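Local coordinates for protein beta-galactosidase (Marinomonas sp. ef1, PDB 6Y2K) that hydrolyses terminal non-reducing beta-D-galactose residues from beta-galactosides, as a cold-active GH42 enzyme that assembles into a hexamer, at residues 166-171 against 501-506; 172-175 against 179-182. All coordinates share one frame; numbering follows the deposited sequence.

Contact 1: residues 166-171 against 501-506; sequences EKYGTV and TETYQI
Lys167 and Glu502 meet in a salt bridge between the last turn of helix 154-168 and a loop of the trimerisation domain. NZ of Lys167 sits 3.1 Å from OE1 and 3.3 Å from OE2 of Glu502, so the two carboxylate oxygens grip one ammonium between them, each through its syn lone pair. The two side chains arrive from opposite directions. Lys167 carries its CG anti to the backbone N (chi1 -179°) and stays extended beyond it, which delivers the charge across the gap; Glu502 instead bends at chi2 (-79°). At its root the lysine is steadied by its neighbour, its CG lying 3.8 Å above the plane of the Tyr168 ring, over the centre. The tyrosine adds a looser touch, OH of Tyr168 standing 4.2 Å from CG2 of Thr503. Thr503 lies in the type I turn Thr501-Tyr504, and OG1 of Thr501 accepts a bond from Gln505 N (2.9 Å). Polar ends have further mates: Asp210 takes both Lys167 NZ and Tyr168 OH, while Thr503 OG1 bonds to Ala177 O. With only 114 Å² buried and the touching residues partly exposed, the contact is mainly electrostatic: one ammonium shared by two carboxylates, Asp210 on the barrel-domain side and Glu502 on the other, whose negative charges the ammonium probably offsets, easing their mutual repulsion.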
loop_
_atom_site.group_PDB
_atom_site.type_symbol
_atom_site.label_atom_id
_atom_site.label_comp_id
_atom_site.label_asym_id
_atom_site.label_seq_id
_atom_site.Cartn_x
_atom_site.Cartn_y
_atom_site.Cartn_z
ATOM N N GLU A 166 -16.828 -50.877 28.102
ATOM C CA GLU A 166 -18.001 -50.372 28.824
ATOM C C GLU A 166 -19.011 -49.683 27.894
ATOM O O GLU A 166 -20.211 -49.893 28.026
ATOM C CB GLU A 166 -17.546 -49.424 29.945
ATOM C CG GLU A 166 -18.637 -48.861 30.848
ATOM C CD GLU A 166 -19.461 -49.925 31.556
ATOM O OE1 GLU A 166 -18.891 -50.972 31.947
ATOM O OE2 GLU A 166 -20.687 -49.706 31.723
ATOM N N LYS A 167 -18.526 -48.877 26.953
ATOM C CA LYS A 167 -19.403 -48.193 26.000
ATOM C C LYS A 167 -20.053 -49.136 24.990
ATOM O O LYS A 167 -21.258 -49.065 24.787
ATOM C CB LYS A 167 -18.649 -47.088 25.244
ATOM C CG LYS A 167 -19.522 -46.326 24.257
ATOM C CD LYS A 167 -18.827 -45.085 23.727
ATOM C CE LYS A 167 -19.728 -44.361 22.745
ATOM N NZ LYS A 167 -19.171 -43.048 22.328
ATOM N N TYR A 168 -19.260 -49.990 24.353
ATOM C CA TYR A 168 -19.730 -50.795 23.217
ATOM C C TYR A 168 -20.139 -52.242 23.534
ATOM O O TYR A 168 -20.908 -52.847 22.761
ATOM C CB TYR A 168 -18.669 -50.783 22.104
ATOM C CG TYR A 168 -18.501 -49.404 21.512
ATOM C CD1 TYR A 168 -19.479 -48.866 20.683
ATOM C CD2 TYR A 168 -17.395 -48.610 21.826
ATOM C CE1 TYR A 168 -19.352 -47.584 20.153
ATOM C CE2 TYR A 168 -17.259 -47.329 21.307
ATOM C CZ TYR A 168 -18.235 -46.818 20.470
ATOM O OH TYR A 168 -18.117 -45.554 19.951
ATOM N N GLY A 169 -19.609 -52.806 24.621
ATOM C CA GLY A 169 -19.861 -54.206 24.988
ATOM C C GLY A 169 -19.002 -55.207 24.229
ATOM O O GLY A 169 -18.262 -55.978 24.841
ATOM N N THR A 170 -19.124 -55.214 22.901
ATOM C CA THR A 170 -18.336 -56.071 22.030
ATOM C C THR A 170 -17.507 -55.229 21.064
ATOM O O THR A 170 -17.902 -54.110 20.694
ATOM C CB THR A 170 -19.242 -57.001 21.205
ATOM O OG1 THR A 170 -20.036 -56.229 20.302
ATOM C CG2 THR A 170 -20.167 -57.816 22.112
ATOM N N VAL A 171 -16.358 -55.762 20.654
ATOM C CA VAL A 171 -15.550 -55.101 19.625
ATOM C C VAL A 171 -16.279 -55.028 18.267
ATOM O O VAL A 171 -16.045 -54.108 17.477
ATOM C CB VAL A 171 -14.163 -55.761 19.484
ATOM C CG1 VAL A 171 -14.263 -57.134 18.821
ATOM C CG2 VAL A 171 -13.207 -54.835 18.736
ATOM N N THR A 501 -23.642 -38.126 13.598
ATOM C CA THR A 501 -24.185 -39.068 14.576
ATOM C C THR A 501 -23.301 -39.075 15.844
ATOM O O THR A 501 -22.252 -38.417 15.896
ATOM C CB THR A 501 -24.240 -40.498 13.998
ATOM O OG1 THR A 501 -22.913 -40.932 13.681
ATOM C CG2 THR A 501 -25.128 -40.563 12.727
ATOM N N GLU A 502 -23.725 -39.829 16.857
ATOM C CA GLU A 502 -22.952 -39.973 18.099
ATOM C C GLU A 502 -21.557 -40.577 17.869
ATOM O O GLU A 502 -20.614 -40.243 18.594
ATOM C CB GLU A 502 -23.723 -40.824 19.129
ATOM C CG GLU A 502 -23.345 -40.565 20.598
ATOM C CD GLU A 502 -22.051 -41.231 21.084
ATOM O OE1 GLU A 502 -21.646 -42.281 20.550
ATOM O OE2 GLU A 502 -21.441 -40.695 22.038
ATOM N N THR A 503 -21.430 -41.445 16.863
ATOM C CA THR A 503 -20.199 -42.193 16.614
ATOM C C THR A 503 -19.386 -41.662 15.413
ATOM O O THR A 503 -18.601 -42.410 14.829
ATOM C CB THR A 503 -20.530 -43.691 16.405
ATOM O OG1 THR A 503 -21.307 -43.838 15.218
ATOM C CG2 THR A 503 -21.340 -44.237 17.586
ATOM N N TYR A 504 -19.569 -40.376 15.083
ATOM C CA TYR A 504 -18.846 -39.678 14.022
ATOM C C TYR A 504 -19.161 -40.250 12.627
ATOM O O TYR A 504 -18.265 -40.621 11.874
ATOM C CB TYR A 504 -17.330 -39.639 14.314
ATOM C CG TYR A 504 -16.667 -38.314 13.980
ATOM C CD1 TYR A 504 -16.785 -37.743 12.712
ATOM C CD2 TYR A 504 -15.907 -37.631 14.938
ATOM C CE1 TYR A 504 -16.179 -36.530 12.409
ATOM C CE2 TYR A 504 -15.303 -36.418 14.645
ATOM C CZ TYR A 504 -15.437 -35.869 13.377
ATOM O OH TYR A 504 -14.847 -34.661 13.092
ATOM N N GLN A 505 -20.449 -40.316 12.299
ATOM C CA GLN A 505 -20.882 -40.635 10.940
ATOM C C GLN A 505 -21.872 -39.592 10.450
ATOM O O GLN A 505 -22.476 -38.882 11.252
ATOM C CB GLN A 505 -21.526 -42.025 10.859
ATOM C CG GLN A 505 -20.613 -43.175 11.273
ATOM C CD GLN A 505 -21.162 -44.547 10.903
ATOM O OE1 GLN A 505 -21.994 -44.674 9.999
ATOM N NE2 GLN A 505 -20.678 -45.587 11.589
ATOM N N ILE A 506 -22.055 -39.525 9.133
ATOM C CA ILE A 506 -23.047 -38.624 8.541
ATOM C C ILE A 506 -24.430 -39.253 8.747
ATOM O O ILE A 506 -24.592 -40.435 8.459
ATOM C CB ILE A 506 -22.776 -38.389 7.041
ATOM C CG1 ILE A 506 -21.408 -37.702 6.865
ATOM C CG2 ILE A 506 -23.904 -37.577 6.418
ATOM C CD1 ILE A 506 -20.950 -37.556 5.433
#

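Contact 2: residues 172-175 against 179-182; sequences EALN and GNVF
Asn175 and Asn180 bond twice across the end of helix 171-178, once through backbone and once through side chains. The side-chain bond is nearly straight: ND2 of Asn180 lies 3.0 Å from OD1 of Asn175, with an N-H...O angle of 175°. That donor meets a lone pair of OD1 in the carbonyl plane, and the acceptor is almost exactly in the amide plane of Asn180, although the two amide planes are turned 68° from each other. Both residues place CG beside the backbone N, and the side chains cross at about a right angle. This is the tight part: Asn180 is buried, CD2 of Leu174 packs 3.6 Å from its ND2, and its OD1 accepts from Asn204 ND2. Asn175 ND2 is satisfied by Tyr187 O, which fixes which way round its amide sits.

The backbone bond, from N of Asn180 to O of Asn175 at 3.0 Å, spans five residues and passes over Gly179, whose positive phi ends the helix; a 6→1 bond around such a glycine is the signature of a Schellman motif. Phe182 N then returns to Gly179 O, turning the chain away from the helix. With a valine in place of Asn175, Asn180 ND2 and Tyr187 O would probably each lose a hydrogen-bond partner, leaving the Asn180 amide less firmly oriented.

On the looser side, a water takes over from direct contact. It donates to Asn175 O (3.2 Å) and accepts from Val181 N (3.1 Å), bridging two backbone groups beside the Schellman bond. Val181 itself is partly exposed, its side chain coming no closer to segment 172-175 than the 6.4 Å between CB of Val181 and O of Asn175, and packing instead on His11 of the second subunit.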
loop_
_atom_site.group_PDB
_atom_site.type_symbol
_atom_site.label_atom_id
_atom_site.label_comp_id
_atom_site.label_asym_id
_atom_site.label_seq_id
_atom_site.Cartn_x
_atom_site.Cartn_y
_atom_site.Cartn_z
ATOM N N GLU A 172 -17.178 -55.979 18.014
ATOM C CA GLU A 172 -17.998 -55.985 16.801
ATOM C C GLU A 172 -18.835 -54.702 16.724
ATOM O O GLU A 172 -18.897 -54.047 15.670
ATOM C CB GLU A 172 -18.915 -57.228 16.753
ATOM C CG GLU A 172 -18.221 -58.560 16.420
ATOM C CD GLU A 172 -17.263 -59.110 17.501
ATOM O OE1 GLU A 172 -17.526 -58.943 18.723
ATOM O OE2 GLU A 172 -16.223 -59.713 17.111
ATOM N N ALA A 173 -19.454 -54.339 17.847
ATOM C CA ALA A 173 -20.239 -53.111 17.943
ATOM C C ALA A 173 -19.388 -51.857 17.746
ATOM O O ALA A 173 -19.831 -50.903 17.097
ATOM C CB ALA A 173 -20.978 -53.039 19.277
ATOM N N LEU A 174 -18.174 -51.864 18.298
ATOM C CA LEU A 174 -17.234 -50.762 18.099
ATOM C C LEU A 174 -16.838 -50.635 16.619
ATOM O O LEU A 174 -16.819 -49.513 16.083
ATOM C CB LEU A 174 -15.998 -50.944 18.988
ATOM C CG LEU A 174 -14.862 -49.904 18.900
ATOM C CD1 LEU A 174 -14.089 -49.842 20.214
ATOM C CD2 LEU A 174 -13.933 -50.179 17.709
ATOM N N ASN A 175 -16.526 -51.761 15.968
ATOM C CA ASN A 175 -16.122 -51.749 14.551
ATOM C C ASN A 175 -17.228 -51.187 13.661
ATOM O O ASN A 175 -16.949 -50.458 12.703
ATOM C CB ASN A 175 -15.713 -53.145 14.048
ATOM C CG ASN A 175 -14.360 -53.600 14.577
ATOM O OD1 ASN A 175 -13.419 -52.798 14.746
ATOM N ND2 ASN A 175 -14.237 -54.911 14.807
ATOM N N GLY A 179 -16.904 -47.545 11.770
ATOM C CA GLY A 179 -16.739 -47.807 10.338
ATOM C C GLY A 179 -15.373 -48.384 9.973
ATOM O O GLY A 179 -14.797 -48.034 8.936
ATOM N N ASN A 180 -14.882 -49.313 10.798
ATOM C CA ASN A 180 -13.509 -49.825 10.671
ATOM C C ASN A 180 -13.275 -50.757 9.477
ATOM O O ASN A 180 -12.137 -51.186 9.250
ATOM C CB ASN A 180 -13.050 -50.491 11.977
ATOM C CG ASN A 180 -12.721 -49.482 13.069
ATOM O OD1 ASN A 180 -12.410 -48.314 12.787
ATOM N ND2 ASN A 180 -12.779 -49.932 14.329
ATOM N N VAL A 181 -14.324 -51.059 8.708
ATOM C CA VAL A 181 -14.136 -51.653 7.376
ATOM C C VAL A 181 -13.240 -50.768 6.491
ATOM O O VAL A 181 -12.443 -51.272 5.682
ATOM C CB VAL A 181 -15.492 -51.940 6.681
ATOM C CG1 VAL A 181 -16.249 -50.653 6.359
ATOM C CG2 VAL A 181 -15.277 -52.779 5.423
ATOM N N PHE A 182 -13.367 -49.453 6.672
ATOM C CA PHE A 182 -12.546 -48.464 5.979
ATOM C C PHE A 182 -11.056 -48.654 6.300
ATOM O O PHE A 182 -10.669 -48.795 7.467
ATOM C CB PHE A 182 -13.017 -47.051 6.369
ATOM C CG PHE A 182 -12.390 -45.950 5.565
ATOM C CD1 PHE A 182 -12.799 -45.708 4.258
ATOM C CD2 PHE A 182 -11.396 -45.144 6.118
ATOM C CE1 PHE A 182 -12.220 -44.699 3.505
ATOM C CE2 PHE A 182 -10.824 -44.117 5.378
ATOM C CZ PHE A 182 -11.237 -43.892 4.070
HETATM O O HOH W 1 -17.260 -51.155 9.611
#

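Running from the N terminus, the chain leaves the fourth barrel strand, 134-138, and builds helix 154-168, whose end supplies 166-171. Helix 171-178 follows after a two-residue break, and contact 2 closes that helix's last turn onto what follows, before the chain enters helix 205-233 and the fifth strand, 238-244. Contact 1 closes only after the rest of the barrel, when the loop between strands 490-493 and 521-528 returns, so contact 2 is nested within it. Their centres are 9 Å apart, and they touch where CG of Tyr168 lies 3.9 Å from CB of Leu174. Contact 2 is local to the barrel's excursion; contact 1 joins that excursion to the trimerisation domain. Both border the second subunit.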